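Local coordinates for AbiEi antitoxin C-terminal domain-containing protein (Mycobacterium tuberculosis, PDB 1ZEL) that is of unknown function but probably binds DNA through a winged-helix, helix-turn-helix region and is related to AbiEi-type antitoxins, at residues V145-N150 with L187-T192; V32-D37 with L94-N99. All coordinates share one frame; numbering follows the deposited sequence.

Contact 1 (V145-N150 with L187-T192); sequences VRIPWN and LVQIAT. With FMT (formic acid), chain E.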
loop_
_atom_site.group_PDB
_atom_site.type_symbol
_atom_site.label_atom_id
_atom_site.label_comp_id
_atom_site.label_asym_id
_atom_site.label_seq_id
_atom_site.Cartn_x
_atom_site.Cartn_y
_atom_site.Cartn_z
ATOM N N VAL A 145 -6.056 -6.804 0.354
ATOM C CA VAL A 145 -6.272 -7.692 -0.768
ATOM C C VAL A 145 -5.608 -9.000 -0.382
ATOM O O VAL A 145 -4.542 -9.012 0.236
ATOM C CB VAL A 145 -5.769 -7.089 -2.122
ATOM C CG1 VAL A 145 -4.257 -7.044 -2.190
ATOM C CG2 VAL A 145 -6.339 -7.897 -3.300
ATOM N N ARG A 146 -6.281 -10.101 -0.671
ATOM C CA ARG A 146 -5.898 -11.375 -0.085
ATOM C C ARG A 146 -5.682 -12.473 -1.125
ATOM O O ARG A 146 -6.356 -13.506 -1.102
ATOM C CB ARG A 146 -6.966 -11.820 0.917
ATOM C CG ARG A 146 -6.988 -11.013 2.196
ATOM C CD ARG A 146 -6.262 -11.724 3.311
ATOM N NE ARG A 146 -6.621 -11.155 4.609
ATOM C CZ ARG A 146 -5.867 -11.277 5.693
ATOM N NH1 ARG A 146 -4.738 -11.961 5.611
ATOM N NH2 ARG A 146 -6.230 -10.706 6.839
ATOM N N ILE A 147 -4.730 -12.256 -2.013
ATOM C CA ILE A 147 -4.345 -13.252 -3.010
ATOM C C ILE A 147 -3.353 -14.187 -2.333
ATOM O O ILE A 147 -2.400 -13.712 -1.713
ATOM C CB ILE A 147 -3.743 -12.526 -4.222
ATOM C CG1 ILE A 147 -4.817 -11.619 -4.831
ATOM C CG2 ILE A 147 -3.161 -13.507 -5.264
ATOM C CD1 ILE A 147 -4.314 -10.731 -5.902
ATOM N N PRO A 148 -3.586 -15.521 -2.407
ATOM C CA PRO A 148 -2.779 -16.443 -1.609
ATOM C C PRO A 148 -1.384 -16.727 -2.148
ATOM O O PRO A 148 -0.976 -17.893 -2.236
ATOM C CB PRO A 148 -3.631 -17.725 -1.594
ATOM C CG PRO A 148 -4.337 -17.689 -2.885
ATOM C CD PRO A 148 -4.624 -16.244 -3.179
ATOM N N TRP A 149 -0.647 -15.671 -2.498
ATOM C CA TRP A 149 0.778 -15.811 -2.737
ATOM C C TRP A 149 1.527 -16.400 -1.517
ATOM O O TRP A 149 1.163 -16.148 -0.348
ATOM C CB TRP A 149 1.389 -14.455 -3.076
ATOM C CG TRP A 149 0.986 -13.941 -4.425
ATOM C CD1 TRP A 149 0.996 -14.641 -5.592
ATOM C CD2 TRP A 149 0.548 -12.617 -4.749
ATOM N NE1 TRP A 149 0.594 -13.835 -6.635
ATOM C CE2 TRP A 149 0.315 -12.583 -6.144
ATOM C CE3 TRP A 149 0.346 -11.445 -4.002
ATOM C CZ2 TRP A 149 -0.131 -11.431 -6.805
ATOM C CZ3 TRP A 149 -0.088 -10.302 -4.660
ATOM C CH2 TRP A 149 -0.330 -10.305 -6.046
ATOM N N ASN A 150 2.577 -17.170 -1.838
ATOM C CA ASN A 150 3.587 -17.644 -0.876
ATOM C C ASN A 150 4.293 -16.473 -0.159
ATOM O O ASN A 150 5.153 -15.770 -0.734
ATOM C CB ASN A 150 4.603 -18.566 -1.584
ATOM C CG ASN A 150 5.694 -19.070 -0.648
ATOM O OD1 ASN A 150 5.619 -18.876 0.564
ATOM N ND2 ASN A 150 6.707 -19.722 -1.209
ATOM N N LEU A 187 0.384 -5.885 -11.223
ATOM C CA LEU A 187 -0.373 -6.210 -12.418
ATOM C C LEU A 187 -1.194 -7.468 -12.138
ATOM O O LEU A 187 -2.376 -7.555 -12.505
ATOM C CB LEU A 187 0.557 -6.427 -13.616
ATOM C CG LEU A 187 -0.086 -6.529 -15.001
ATOM C CD1 LEU A 187 0.867 -5.991 -16.085
ATOM C CD2 LEU A 187 -0.487 -8.013 -15.284
ATOM N N VAL A 188 -0.574 -8.459 -11.509
ATOM C CA VAL A 188 -1.313 -9.692 -11.213
ATOM C C VAL A 188 -2.463 -9.421 -10.236
ATOM O O VAL A 188 -3.545 -9.988 -10.369
ATOM C CB VAL A 188 -0.402 -10.814 -10.726
ATOM C CG1 VAL A 188 -1.236 -12.008 -10.276
ATOM C CG2 VAL A 188 0.559 -11.219 -11.882
ATOM N N GLN A 189 -2.238 -8.527 -9.287
ATOM C CA GLN A 189 -3.282 -8.190 -8.326
ATOM C C GLN A 189 -4.499 -7.636 -9.048
ATOM O O GLN A 189 -5.624 -8.088 -8.840
ATOM C CB GLN A 189 -2.790 -7.143 -7.323
ATOM C CG GLN A 189 -3.882 -6.760 -6.308
ATOM C CD GLN A 189 -3.665 -5.406 -5.693
ATOM O OE1 GLN A 189 -2.537 -4.994 -5.476
ATOM N NE2 GLN A 189 -4.753 -4.706 -5.387
ATOM N N ILE A 190 -4.274 -6.636 -9.895
ATOM C CA ILE A 190 -5.404 -5.944 -10.496
ATOM C C ILE A 190 -6.069 -6.790 -11.618
ATOM O O ILE A 190 -7.250 -6.609 -11.915
ATOM C CB ILE A 190 -4.961 -4.549 -10.971
ATOM C CG1 ILE A 190 -3.980 -4.662 -12.129
ATOM C CG2 ILE A 190 -4.232 -3.814 -9.821
ATOM C CD1 ILE A 190 -3.599 -3.289 -12.727
ATOM N N ALA A 191 -5.315 -7.701 -12.234
ATOM C CA ALA A 191 -5.913 -8.671 -13.179
ATOM C C ALA A 191 -6.742 -9.719 -12.419
ATOM O O ALA A 191 -7.847 -10.096 -12.845
ATOM C CB ALA A 191 -4.812 -9.365 -14.003
ATOM N N THR A 192 -6.215 -10.188 -11.296
ATOM C CA THR A 192 -6.901 -11.225 -10.515
ATOM C C THR A 192 -8.190 -10.698 -9.914
ATOM O O THR A 192 -9.246 -11.381 -9.981
ATOM C CB THR A 192 -5.981 -11.806 -9.408
ATOM O OG1 THR A 192 -4.840 -12.404 -10.017
ATOM C CG2 THR A 192 -6.706 -12.855 -8.554
HETATM C C FMT E . -8.838 -8.576 6.039
HETATM O O1 FMT E . -8.638 -8.876 7.224
HETATM O O2 FMT E . -8.736 -9.359 5.081
#
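With chi1 at -62° and chi2 at 172°, I147 stretches CD1 onto helix 183-192, 3.7 Å from Q189 CA and 4.0 Å from T192 CB. W149 CG lies anti to the carbonyl carbon, beside the backbone N (chi1 -71°), which brings the benzo edge of the indole to the helix, CZ2 3.7 Å from V188 CG1 and that methyl near the ring plane. One face of the same ring takes I147 CG2, 3.7 Å above its centre, so the loop's two large side chains also pack on each other. Q189 runs extended: V145 CG1 lies 3.9 Å from its CD and V145 CG2 4.0 Å from its CG, while I147 crosses it at about a right angle. Branched valine and isoleucine suit this place, offering methyls to the chain. R146 leaves the helix side; NE and NH2 grip formic acid, probably from the crystallisation liquor, in two nearly straight hydrogen bonds, and NH1 bonds to K132 O. No hydrogen bond crosses between the segments: Q189 OE1 accepts from G106 N, NE2 bonds to S196 OG, and W149 NE1 donates to L222 O, which implies a contact held by apolar packing, its amide and indole fixed by neighbouring elements.

Contact 2 (V32-D37 with L94-N99); sequences VVTKED and LARDQN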
loop_
_atom_site.group_PDB
_atom_site.type_symbol
_atom_site.label_atom_id
_atom_site.label_comp_id
_atom_site.label_asym_id
_atom_site.label_seq_id
_atom_site.Cartn_x
_atom_site.Cartn_y
_atom_site.Cartn_z
ATOM N N VAL A 32 7.246 6.331 15.679
ATOM C CA VAL A 32 6.072 5.988 16.458
ATOM C C VAL A 32 6.547 5.881 17.906
ATOM O O VAL A 32 7.652 5.397 18.149
ATOM C CB VAL A 32 5.544 4.608 16.030
ATOM C CG1 VAL A 32 4.531 4.091 17.012
ATOM C CG2 VAL A 32 4.972 4.647 14.611
ATOM N N VAL A 33 5.715 6.342 18.841
ATOM C CA VAL A 33 5.986 6.208 20.266
ATOM C C VAL A 33 5.160 5.061 20.832
ATOM O O VAL A 33 3.939 5.139 20.826
ATOM C CB VAL A 33 5.583 7.522 21.032
ATOM C CG1 VAL A 33 5.868 7.380 22.520
ATOM C CG2 VAL A 33 6.366 8.725 20.481
ATOM N N THR A 34 5.807 4.026 21.357
ATOM C CA THR A 34 5.075 2.953 22.022
ATOM C C THR A 34 4.827 3.324 23.480
ATOM O O THR A 34 5.523 4.181 24.040
ATOM C CB THR A 34 5.810 1.595 21.939
ATOM O OG1 THR A 34 7.007 1.647 22.716
ATOM C CG2 THR A 34 6.197 1.283 20.508
ATOM N N LYS A 35 3.857 2.666 24.110
ATOM C CA LYS A 35 3.606 2.882 25.519
ATOM C C LYS A 35 4.850 2.585 26.374
ATOM O O LYS A 35 5.118 3.288 27.354
ATOM C CB LYS A 35 2.421 2.042 26.010
ATOM C CG LYS A 35 2.127 2.326 27.475
ATOM C CD LYS A 35 0.829 1.734 27.913
ATOM C CE LYS A 35 0.634 1.945 29.392
ATOM N NZ LYS A 35 -0.602 1.226 29.771
ATOM N N GLU A 36 5.624 1.574 25.960
ATOM C CA GLU A 36 6.823 1.165 26.674
ATOM C C GLU A 36 7.909 2.217 26.566
ATOM O O GLU A 36 8.655 2.439 27.519
ATOM C CB GLU A 36 7.349 -0.156 26.111
ATOM C CG GLU A 36 6.428 -1.373 26.330
ATOM C CD GLU A 36 5.352 -1.566 25.234
ATOM O OE1 GLU A 36 5.089 -0.647 24.434
ATOM O OE2 GLU A 36 4.759 -2.658 25.179
ATOM N N ASP A 37 8.022 2.835 25.388
ATOM C CA ASP A 37 8.981 3.902 25.145
ATOM C C ASP A 37 8.624 5.108 26.016
ATOM O O ASP A 37 9.486 5.714 26.661
ATOM C CB ASP A 37 8.969 4.272 23.640
ATOM C CG ASP A 37 9.943 5.411 23.270
ATOM O OD1 ASP A 37 10.886 5.695 24.041
ATOM O OD2 ASP A 37 9.772 6.029 22.183
ATOM N N LEU A 94 3.929 -1.960 12.607
ATOM C CA LEU A 94 5.326 -2.442 12.681
ATOM C C LEU A 94 5.983 -2.149 14.029
ATOM O O LEU A 94 6.876 -2.899 14.485
ATOM C CB LEU A 94 6.170 -1.809 11.580
ATOM C CG LEU A 94 5.830 -2.305 10.187
ATOM C CD1 LEU A 94 6.453 -1.364 9.148
ATOM C CD2 LEU A 94 6.286 -3.741 10.007
ATOM N N ALA A 95 5.541 -1.061 14.664
ATOM C CA ALA A 95 6.049 -0.675 15.990
ATOM C C ALA A 95 5.720 -1.718 17.045
ATOM O O ALA A 95 6.510 -1.948 17.965
ATOM C CB ALA A 95 5.494 0.676 16.391
ATOM N N ARG A 96 4.547 -2.333 16.929
ATOM C CA ARG A 96 4.136 -3.431 17.810
ATOM C C ARG A 96 4.581 -4.812 17.326
ATOM O O ARG A 96 4.883 -5.694 18.144
ATOM C CB ARG A 96 2.619 -3.476 17.930
ATOM C CG ARG A 96 1.949 -2.258 18.536
ATOM C CD ARG A 96 2.591 -1.785 19.813
ATOM N NE ARG A 96 2.567 -2.760 20.907
ATOM C CZ ARG A 96 2.929 -2.443 22.138
ATOM N NH1 ARG A 96 3.278 -1.190 22.421
ATOM N NH2 ARG A 96 2.907 -3.355 23.090
ATOM N N ASP A 97 4.589 -5.010 16.005
ATOM C CA ASP A 97 4.898 -6.307 15.404
ATOM C C ASP A 97 5.787 -6.103 14.196
ATOM O O ASP A 97 5.294 -5.765 13.113
ATOM C CB ASP A 97 3.604 -7.024 14.982
ATOM C CG ASP A 97 3.846 -8.456 14.486
ATOM O OD1 ASP A 97 5.009 -8.892 14.450
ATOM O OD2 ASP A 97 2.868 -9.138 14.103
ATOM N N GLN A 98 7.093 -6.313 14.375
ATOM C CA GLN A 98 8.054 -6.183 13.274
ATOM C C GLN A 98 7.776 -7.195 12.138
ATOM O O GLN A 98 8.217 -6.992 11.012
ATOM C CB GLN A 98 9.505 -6.273 13.782
ATOM N N ASN A 99 7.011 -8.244 12.441
ATOM C CA ASN A 99 6.654 -9.282 11.469
ATOM C C ASN A 99 5.216 -9.150 10.969
ATOM O O ASN A 99 4.580 -10.153 10.619
ATOM C CB ASN A 99 6.839 -10.692 12.080
ATOM C CG ASN A 99 8.221 -10.909 12.674
ATOM O OD1 ASN A 99 8.355 -11.406 13.803
ATOM N ND2 ASN A 99 9.256 -10.537 11.924
#
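V32 opens the contact by setting CG1 3.6 Å from A95 CB, a methyl-to-methyl touch in which the small alanine lets the last turn of helix 88-96 come near the backbone of 32-37. V32 also touches T72 of strand 72-75, so its branched side chain meets both the neighbouring strand and the helix. V33 takes part through its backbone, which pairs with W73 in the sheet.

T34 has two tasks. Its OG1, placed between the backbone N and the carbonyl carbon, accepts from D37 N at 3.1 Å and so caps the first turn of helix 35-44. Its carbon side faces the other segment, with CB 3.8 Å from R96 NH1. Threonine suits this place because one branch can cap the helix while the other stays apolar. Strand 33-34 is an outer strand of a three-stranded antiparallel sheet. In a winged-helix fold, strands 64-66 and 72-75 would form the wing hairpin, 33-34 would be the short strand paired with it, and helices 35-44 and 51-61 are probably the helix-turn-helix; the C-terminal end of helix 88-96 lies against the strand-to-helix junction.

K35 carries its amine away to a salt bridge with D52. E36, on the first turn of the helix, meets R96 end-on in a two-pronged salt bridge: OE1 takes NH1 at 2.8 Å and OE2 takes NH2 at 2.9 Å, each through the syn lone pair. Carboxylate and guanidinium planes are 29° apart, each oxygen lies tilted out of the guanidinium plane, and neither bond is straight, the angles at hydrogen being 142° and 144°. Bends at chi2 and chi3 fold R96 back towards E36, and its NH1 also makes a weak bond to G71 O.

In the fold
Contact 1 is buried and contact 2 lies at the surface, their centres about 28 Å apart and their nearest atoms about 11 Å apart. They share no helix or strand: contact 1 joins the loop after strand 142-145 to helix 183-192, both in the AbiEi antitoxin-like part of the chain, whereas contact 2 ties the N-terminal, winged-helix-like strand 33-34 and start of helix 35-44 to the end of helix 88-96, which belongs to the antitoxin-like part too. Chemistry follows place. In the interior, aliphatic and aromatic groups pack and buried polar ends find partners in other elements; at the surface, a small apolar patch is joined by a charged pair bridging the two segments.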